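Putative hydrolase (Bacteroides ovatus, PDB 4HBS) is of unknown function but is probably a hydrolase, perhaps acting on glycosidic bonds, built on a five-bladed beta-propeller like those of the beta-fructosidase clan. Local coordinates at residues 16-27 / 37-45; 168-177 / 188-198. One frame throughout, in Å; residues are numbered along the deposited sequence.

Contact 1. Residues 16-27 / 37-45; sequences PQIDSEWNLELM and VFVYKDLKY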
# COMPACT_ATOMS: atom_id res chain seq x y z
N PRO A 16 -2.27 21.45 -16.23
CA PRO A 16 -1.14 20.51 -16.16
C PRO A 16 -0.56 20.18 -17.53
O PRO A 16 -1.32 20.05 -18.49
CB PRO A 16 -1.74 19.29 -15.46
CG PRO A 16 -3.18 19.31 -15.82
CD PRO A 16 -3.55 20.77 -15.92
N GLN A 17 0.78 20.10 -17.62
CA GLN A 17 1.48 19.78 -18.86
C GLN A 17 1.73 18.29 -18.88
O GLN A 17 2.59 17.80 -18.14
CB GLN A 17 2.81 20.57 -18.98
CG GLN A 17 2.63 22.09 -19.10
CD GLN A 17 2.84 22.81 -17.78
OE1 GLN A 17 3.98 22.95 -17.30
NE2 GLN A 17 1.77 23.29 -17.14
N ILE A 18 0.93 17.55 -19.67
CA ILE A 18 1.00 16.09 -19.74
C ILE A 18 1.73 15.66 -21.01
O ILE A 18 1.31 16.00 -22.11
CB ILE A 18 -0.44 15.44 -19.62
CG1 ILE A 18 -0.81 15.23 -18.14
CG2 ILE A 18 -0.55 14.08 -20.34
CD1 ILE A 18 -0.99 16.38 -17.39
N ASP A 19 2.80 14.87 -20.86
CA ASP A 19 3.53 14.27 -21.99
C ASP A 19 2.68 13.11 -22.47
O ASP A 19 2.19 12.34 -21.65
CB ASP A 19 4.94 13.80 -21.54
CG ASP A 19 5.92 13.42 -22.64
OD1 ASP A 19 5.47 13.10 -23.76
OD2 ASP A 19 7.14 13.36 -22.35
N SER A 20 2.47 12.98 -23.78
CA SER A 20 1.66 11.90 -24.35
C SER A 20 2.31 10.53 -24.07
O SER A 20 1.59 9.54 -23.97
CB SER A 20 1.44 12.10 -25.84
OG SER A 20 2.67 12.10 -26.56
N GLU A 21 3.67 10.50 -23.90
CA GLU A 21 4.42 9.29 -23.55
C GLU A 21 3.93 8.68 -22.20
O GLU A 21 3.97 7.45 -22.06
CB GLU A 21 5.93 9.60 -23.47
CG GLU A 21 6.83 8.37 -23.31
CD GLU A 21 7.18 7.89 -21.90
OE1 GLU A 21 6.90 8.61 -20.92
OE2 GLU A 21 7.74 6.77 -21.79
N TRP A 22 3.43 9.52 -21.25
CA TRP A 22 2.93 9.08 -19.93
C TRP A 22 1.67 8.20 -20.03
O TRP A 22 1.35 7.50 -19.06
CB TRP A 22 2.64 10.29 -19.02
CG TRP A 22 3.82 11.19 -18.74
CD1 TRP A 22 5.13 10.95 -19.04
CD2 TRP A 22 3.79 12.46 -18.07
NE1 TRP A 22 5.91 12.01 -18.64
CE2 TRP A 22 5.11 12.95 -18.04
CE3 TRP A 22 2.76 13.24 -17.49
CZ2 TRP A 22 5.45 14.16 -17.42
CZ3 TRP A 22 3.09 14.47 -16.93
CH2 TRP A 22 4.42 14.92 -16.89
N ASN A 23 0.95 8.25 -21.17
CA ASN A 23 -0.26 7.47 -21.43
C ASN A 23 -1.31 7.65 -20.29
O ASN A 23 -1.85 6.68 -19.74
CB ASN A 23 0.07 5.99 -21.69
CG ASN A 23 -1.00 5.21 -22.45
OD1 ASN A 23 -2.06 5.75 -22.83
ND2 ASN A 23 -0.80 3.90 -22.59
N LEU A 24 -1.60 8.92 -19.97
CA LEU A 24 -2.62 9.30 -19.00
C LEU A 24 -3.92 9.58 -19.76
O LEU A 24 -3.87 10.07 -20.89
CB LEU A 24 -2.18 10.54 -18.18
CG LEU A 24 -0.86 10.44 -17.42
CD1 LEU A 24 -0.66 11.65 -16.57
CD2 LEU A 24 -0.80 9.22 -16.56
N GLU A 25 -5.07 9.24 -19.17
CA GLU A 25 -6.38 9.47 -19.77
C GLU A 25 -7.20 10.27 -18.77
O GLU A 25 -7.48 9.75 -17.69
CB GLU A 25 -7.03 8.12 -20.13
CG GLU A 25 -8.26 8.21 -21.02
CD GLU A 25 -9.25 7.09 -20.78
OE1 GLU A 25 -8.95 5.94 -21.19
OE2 GLU A 25 -10.29 7.34 -20.14
N LEU A 26 -7.53 11.55 -19.08
CA LEU A 26 -8.28 12.40 -18.15
C LEU A 26 -9.64 11.80 -17.85
O LEU A 26 -10.27 11.26 -18.75
CB LEU A 26 -8.47 13.81 -18.73
CG LEU A 26 -9.05 14.87 -17.80
CD1 LEU A 26 -8.02 15.37 -16.83
CD2 LEU A 26 -9.57 16.01 -18.56
N MSE A 27 -10.06 11.86 -16.58
CA MSE A 27 -11.36 11.32 -16.17
C MSE A 27 -12.37 12.43 -16.18
O MSE A 27 -12.01 13.56 -15.88
CB MSE A 27 -11.29 10.68 -14.78
CG MSE A 27 -10.79 9.27 -14.83
SE MSE A 27 -10.71 8.49 -13.10
CE MSE A 27 -12.55 8.19 -12.81
N VAL A 37 -9.12 20.40 -10.02
CA VAL A 37 -8.35 19.19 -9.78
C VAL A 37 -8.48 18.28 -11.01
O VAL A 37 -9.58 17.89 -11.37
CB VAL A 37 -8.83 18.51 -8.47
CG1 VAL A 37 -8.20 17.13 -8.30
CG2 VAL A 37 -8.52 19.39 -7.26
N PHE A 38 -7.34 17.97 -11.67
CA PHE A 38 -7.31 17.11 -12.86
C PHE A 38 -6.92 15.71 -12.46
O PHE A 38 -5.83 15.52 -11.94
CB PHE A 38 -6.35 17.67 -13.91
CG PHE A 38 -6.73 19.08 -14.29
CD1 PHE A 38 -7.79 19.33 -15.15
CD2 PHE A 38 -6.13 20.17 -13.66
CE1 PHE A 38 -8.19 20.64 -15.45
CE2 PHE A 38 -6.53 21.48 -13.96
CZ PHE A 38 -7.56 21.70 -14.85
N VAL A 39 -7.84 14.75 -12.65
CA VAL A 39 -7.65 13.33 -12.31
C VAL A 39 -7.48 12.56 -13.60
O VAL A 39 -8.23 12.78 -14.56
CB VAL A 39 -8.84 12.79 -11.49
CG1 VAL A 39 -8.61 11.33 -11.10
CG2 VAL A 39 -9.10 13.63 -10.26
N TYR A 40 -6.53 11.61 -13.61
CA TYR A 40 -6.23 10.80 -14.78
C TYR A 40 -6.12 9.35 -14.44
O TYR A 40 -5.65 9.03 -13.35
CB TYR A 40 -4.88 11.20 -15.38
CG TYR A 40 -4.79 12.60 -15.90
CD1 TYR A 40 -4.51 13.67 -15.06
CD2 TYR A 40 -4.88 12.86 -17.26
CE1 TYR A 40 -4.42 14.97 -15.54
CE2 TYR A 40 -4.77 14.16 -17.77
CZ TYR A 40 -4.54 15.21 -16.90
OH TYR A 40 -4.45 16.50 -17.38
N LYS A 41 -6.43 8.48 -15.41
CA LYS A 41 -6.17 7.06 -15.29
C LYS A 41 -4.76 6.85 -15.84
O LYS A 41 -4.52 7.24 -16.98
CB LYS A 41 -7.17 6.24 -16.14
CG LYS A 41 -8.60 6.26 -15.69
CD LYS A 41 -9.50 5.57 -16.74
CE LYS A 41 -10.84 5.13 -16.17
NZ LYS A 41 -11.98 5.45 -17.09
N ASP A 42 -3.82 6.28 -15.08
CA ASP A 42 -2.47 6.03 -15.63
C ASP A 42 -2.54 4.69 -16.41
O ASP A 42 -2.49 3.62 -15.80
CB ASP A 42 -1.39 6.01 -14.52
CG ASP A 42 0.04 6.00 -15.03
OD1 ASP A 42 0.28 5.45 -16.12
OD2 ASP A 42 0.92 6.56 -14.34
N LEU A 43 -2.69 4.76 -17.76
CA LEU A 43 -2.82 3.55 -18.58
C LEU A 43 -1.48 2.86 -18.75
O LEU A 43 -1.47 1.65 -18.98
CB LEU A 43 -3.45 3.85 -19.93
CG LEU A 43 -4.77 4.64 -19.94
CD1 LEU A 43 -5.31 4.74 -21.34
CD2 LEU A 43 -5.82 4.03 -19.02
N LYS A 44 -0.34 3.60 -18.62
CA LYS A 44 1.01 3.03 -18.71
C LYS A 44 1.24 2.06 -17.56
O LYS A 44 1.74 0.95 -17.79
CB LYS A 44 2.07 4.15 -18.64
CG LYS A 44 3.49 3.76 -19.03
CD LYS A 44 4.44 4.96 -18.86
CE LYS A 44 5.25 5.26 -20.09
NZ LYS A 44 6.44 4.38 -20.23
N TYR A 45 0.86 2.47 -16.32
CA TYR A 45 1.03 1.63 -15.13
C TYR A 45 -0.02 0.55 -15.12
O TYR A 45 0.33 -0.58 -14.85
CB TYR A 45 1.05 2.45 -13.84
CG TYR A 45 2.45 2.90 -13.53
CD1 TYR A 45 3.08 3.85 -14.32
CD2 TYR A 45 3.22 2.25 -12.57
CE1 TYR A 45 4.42 4.19 -14.12
CE2 TYR A 45 4.56 2.56 -12.38
CZ TYR A 45 5.17 3.51 -13.17
OH TYR A 45 6.51 3.79 -12.99
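Y40 and L26 face each other across an antiparallel beta hairpin, strands 24-26 and 38-42, at the outer edge of one sheet of the five-bladed propeller. From its root outward, Y40 meets the partner strand atom by atom. CB lies between E25 O (3.8 Å) and L24 CB (3.9 Å), and CG also touches L24 CB. The chi1 of -63° sets CG opposite the carbonyl carbon, which sends the ring over the partner strand, where CD2 touches the backbone N of L26. L26 CD1 sits over one ring face in a CH-pi contact, 3.7 Å from the centroid, while L24 CD1 lies over the opposite face. At the far end, OH meets P16 CG and I18 CD1. The chain ahead of the hairpin therefore folds back over the tyrosine, and P16 CD also rests on a face of F38. F403, on the next strand of the sheet, adds a steeply inclined ring beside Y40.

The backbone ladder is short: E25 and K41 form a hydrogen-bonded pair, K41 N to E25 O (2.8 Å) being the straighter of its two bonds, and M27 N reaches V39 O. On the side of the sheet away from Y40, the E25 and K41 side chains run together in the same direction, yet their ion pair is long. D42 ends the strand and N-caps helix 43-48, OD1 accepting from Y45 N, while OD2 is held by R401. Past the cap, the bent chain of K44 brings NZ to E21 OE2 at 3.1 Å in a salt bridge, the nitrogen approaching from above the carboxylate, 48° out of its plane.

Contact 2. Residues 168-177 / 188-198; sequences NQMQMLWGAV and RFGTCLATYSL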
# COMPACT_ATOMS: atom_id res chain seq x y z
N ASN A 168 22.04 2.97 4.42
CA ASN A 168 22.03 2.27 3.12
C ASN A 168 21.48 0.83 3.26
O ASN A 168 22.10 -0.16 2.82
CB ASN A 168 23.43 2.29 2.45
CG ASN A 168 23.38 2.02 0.93
OD1 ASN A 168 22.56 2.62 0.19
ND2 ASN A 168 24.24 1.13 0.43
N GLN A 169 20.33 0.73 3.92
CA GLN A 169 19.61 -0.52 4.17
C GLN A 169 18.18 -0.17 4.31
O GLN A 169 17.88 0.86 4.92
CB GLN A 169 20.10 -1.22 5.45
CG GLN A 169 21.46 -1.86 5.34
CD GLN A 169 21.81 -2.66 6.56
OE1 GLN A 169 21.35 -2.38 7.68
NE2 GLN A 169 22.67 -3.64 6.38
N MSE A 170 17.27 -1.00 3.78
CA MSE A 170 15.85 -0.72 3.91
C MSE A 170 15.27 -1.51 5.08
O MSE A 170 15.33 -2.74 5.09
CB MSE A 170 15.10 -1.04 2.62
CG MSE A 170 13.66 -0.55 2.63
SE MSE A 170 12.67 -1.32 1.20
CE MSE A 170 12.51 -3.07 1.93
N GLN A 171 14.71 -0.77 6.05
CA GLN A 171 14.05 -1.33 7.23
C GLN A 171 12.58 -1.32 6.94
O GLN A 171 12.04 -0.26 6.61
CB GLN A 171 14.34 -0.49 8.48
CG GLN A 171 15.78 -0.09 8.67
CD GLN A 171 15.89 0.72 9.92
OE1 GLN A 171 15.43 1.86 9.97
NE2 GLN A 171 16.42 0.13 10.98
N MSE A 172 11.92 -2.49 7.03
CA MSE A 172 10.50 -2.63 6.73
C MSE A 172 9.74 -3.31 7.85
O MSE A 172 10.27 -4.23 8.48
CB MSE A 172 10.37 -3.48 5.46
CG MSE A 172 8.94 -3.91 5.18
SE MSE A 172 8.71 -4.52 3.42
CE MSE A 172 6.93 -3.98 3.22
N LEU A 173 8.47 -2.91 8.04
CA LEU A 173 7.58 -3.56 9.00
C LEU A 173 6.65 -4.55 8.28
O LEU A 173 6.07 -4.22 7.25
CB LEU A 173 6.71 -2.56 9.78
CG LEU A 173 7.38 -1.48 10.57
CD1 LEU A 173 6.36 -0.59 11.17
CD2 LEU A 173 8.26 -2.04 11.67
N TRP A 174 6.51 -5.74 8.84
CA TRP A 174 5.62 -6.77 8.36
C TRP A 174 4.60 -7.02 9.49
O TRP A 174 5.00 -7.33 10.61
CB TRP A 174 6.43 -8.04 8.03
CG TRP A 174 7.22 -7.98 6.76
CD1 TRP A 174 8.57 -7.89 6.64
CD2 TRP A 174 6.70 -8.08 5.42
NE1 TRP A 174 8.93 -7.91 5.31
CE2 TRP A 174 7.80 -8.00 4.54
CE3 TRP A 174 5.41 -8.20 4.88
CZ2 TRP A 174 7.65 -8.03 3.14
CZ3 TRP A 174 5.26 -8.26 3.50
CH2 TRP A 174 6.37 -8.13 2.64
N GLY A 175 3.31 -6.83 9.20
CA GLY A 175 2.24 -7.00 10.18
C GLY A 175 1.79 -8.44 10.31
O GLY A 175 1.40 -9.03 9.31
N ALA A 176 1.87 -9.01 11.54
CA ALA A 176 1.48 -10.40 11.82
C ALA A 176 -0.02 -10.52 11.83
O ALA A 176 -0.66 -9.80 12.57
CB ALA A 176 2.04 -10.84 13.16
N VAL A 177 -0.61 -11.42 11.01
CA VAL A 177 -2.07 -11.57 10.89
C VAL A 177 -2.52 -12.98 11.24
O VAL A 177 -1.97 -13.94 10.71
CB VAL A 177 -2.49 -11.19 9.46
CG1 VAL A 177 -4.00 -11.28 9.28
CG2 VAL A 177 -1.97 -9.80 9.11
N ARG A 188 -4.87 -8.56 13.44
CA ARG A 188 -3.49 -8.08 13.63
C ARG A 188 -3.06 -8.42 15.03
O ARG A 188 -3.81 -8.14 15.97
CB ARG A 188 -3.42 -6.55 13.41
CG ARG A 188 -2.03 -5.93 13.54
CD ARG A 188 -1.12 -6.37 12.41
NE ARG A 188 0.19 -5.73 12.48
CZ ARG A 188 0.53 -4.57 11.93
NH1 ARG A 188 -0.37 -3.86 11.25
NH2 ARG A 188 1.76 -4.09 12.07
N PHE A 189 -1.91 -9.07 15.19
CA PHE A 189 -1.45 -9.48 16.52
C PHE A 189 0.02 -9.21 16.78
O PHE A 189 0.51 -9.63 17.83
CB PHE A 189 -1.76 -10.97 16.74
CG PHE A 189 -0.90 -11.98 16.01
CD1 PHE A 189 -1.23 -12.40 14.73
CD2 PHE A 189 0.13 -12.63 16.66
CE1 PHE A 189 -0.50 -13.41 14.09
CE2 PHE A 189 0.89 -13.61 16.01
CZ PHE A 189 0.57 -13.99 14.73
N GLY A 190 0.70 -8.47 15.92
CA GLY A 190 2.11 -8.19 16.13
C GLY A 190 2.78 -7.63 14.90
O GLY A 190 2.14 -7.51 13.86
N THR A 191 4.08 -7.29 15.02
CA THR A 191 4.88 -6.74 13.93
C THR A 191 6.26 -7.36 13.92
O THR A 191 6.78 -7.75 14.98
CB THR A 191 4.99 -5.20 14.03
OG1 THR A 191 3.68 -4.64 14.05
CG2 THR A 191 5.81 -4.59 12.90
N CYS A 192 6.87 -7.43 12.73
CA CYS A 192 8.22 -7.91 12.54
C CYS A 192 9.02 -6.82 11.91
O CYS A 192 8.50 -6.21 10.98
CB CYS A 192 8.22 -9.16 11.68
SG CYS A 192 9.83 -9.56 10.95
N LEU A 193 10.26 -6.56 12.36
CA LEU A 193 11.12 -5.57 11.74
C LEU A 193 12.13 -6.31 10.89
O LEU A 193 13.02 -6.97 11.43
CB LEU A 193 11.82 -4.67 12.78
CG LEU A 193 12.82 -3.61 12.22
CD1 LEU A 193 12.16 -2.73 11.20
CD2 LEU A 193 13.38 -2.75 13.34
N ALA A 194 11.98 -6.22 9.55
CA ALA A 194 12.85 -6.87 8.57
C ALA A 194 13.84 -5.86 8.01
O ALA A 194 13.43 -4.75 7.68
CB ALA A 194 12.01 -7.45 7.44
N THR A 195 15.14 -6.22 7.91
CA THR A 195 16.17 -5.32 7.35
C THR A 195 16.68 -5.94 6.06
O THR A 195 17.08 -7.11 6.07
CB THR A 195 17.30 -5.07 8.37
OG1 THR A 195 16.74 -4.45 9.53
CG2 THR A 195 18.39 -4.17 7.81
N TYR A 196 16.65 -5.19 4.94
CA TYR A 196 17.06 -5.67 3.63
C TYR A 196 18.35 -4.97 3.14
O TYR A 196 18.53 -3.77 3.34
CB TYR A 196 15.93 -5.41 2.62
CG TYR A 196 14.69 -6.24 2.88
CD1 TYR A 196 14.56 -7.52 2.36
CD2 TYR A 196 13.65 -5.75 3.67
CE1 TYR A 196 13.43 -8.30 2.62
CE2 TYR A 196 12.51 -6.51 3.92
CZ TYR A 196 12.41 -7.79 3.41
OH TYR A 196 11.28 -8.53 3.69
N SER A 197 19.23 -5.72 2.45
CA SER A 197 20.46 -5.14 1.91
C SER A 197 20.18 -4.44 0.59
O SER A 197 19.29 -4.87 -0.15
CB SER A 197 21.52 -6.21 1.70
OG SER A 197 22.66 -5.69 1.02
N LEU A 198 20.97 -3.40 0.28
CA LEU A 198 20.87 -2.64 -0.97
C LEU A 198 22.21 -2.74 -1.73
O LEU A 198 22.52 -1.90 -2.58
CB LEU A 198 20.51 -1.17 -0.67
CG LEU A 198 19.21 -0.95 0.12
CD1 LEU A 198 19.03 0.51 0.49
CD2 LEU A 198 18.01 -1.42 -0.64
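The two central strands of a four-stranded antiparallel propeller blade, 169-178 and 187-197, pair here as a beta hairpin. M170 with Y196, M172 with A194 and W174 with C192 are hydrogen-bonded pairs, and their side chains share one face. On that face the W174 and Y196 side chains run at about a right angle to each other, the indole NE1 lying at the edge of the phenol, in its plane. W174 NE1 donates to Y196 OH at 2.9 Å, the oxygen lying 16° out of the indole plane. The same hydroxyl is hydrogen-bonded to H134 NE2, so two bonds fix the end of the phenol. A194 CB lies at the indole edge, 3.6 Å from W174 CD1. The selenium of M172, a selenomethionine, lies over one indole face toward its rim and makes an oblique Met-aromatic contact with Y196. M170 runs beside Y196, its CE against CD2.

F72 and S74, from strand 71-75 of another blade, pack on M172, so this face looks into the interface between propeller blades. The other face carries L173, whose CD2 touches T191 CG2 and L193 CD1.

At the turn end of the hairpin, R188 lies across G175. Its CG stands opposite the backbone N (chi1 -178°) and the chain then bends at chi2, leaving G175 CA 3.1 Å above the guanidinium plane, toward its rim. NE donates to G190 O at 3.0 Å, NH2 to T191 OG1, and NH1 makes a salt bridge with D226. The G190 carbonyl is thus gripped twice, A176 N and R188 NE approaching from opposite faces of its plane. Next to it, A176 CB sits over the face of the F189 ring, 3.8 Å from the centroid, and F189 N donates to A176 O at 3.0 Å.

In the fold
Both contacts are antiparallel hairpins, but they belong to different sheets of the propeller and lie on opposite sides of the chain's centre. Their centres are about 33 Å apart and their nearest atoms about 16 Å, so they do not touch. The centre of peripheral contact 1 lies about 21 Å from the centre of the chain, with 24-26 as an outermost strand; that of buried contact 2 lies about 14 Å from it, with a strand on each side of its pair. In the five-stranded sheet of contact 1, early strands 24-26 and 38-42 join late strands 356-361, 371-377 and 399-403, bringing both chain ends into one sheet. The blade of contact 2 is built from consecutive strands.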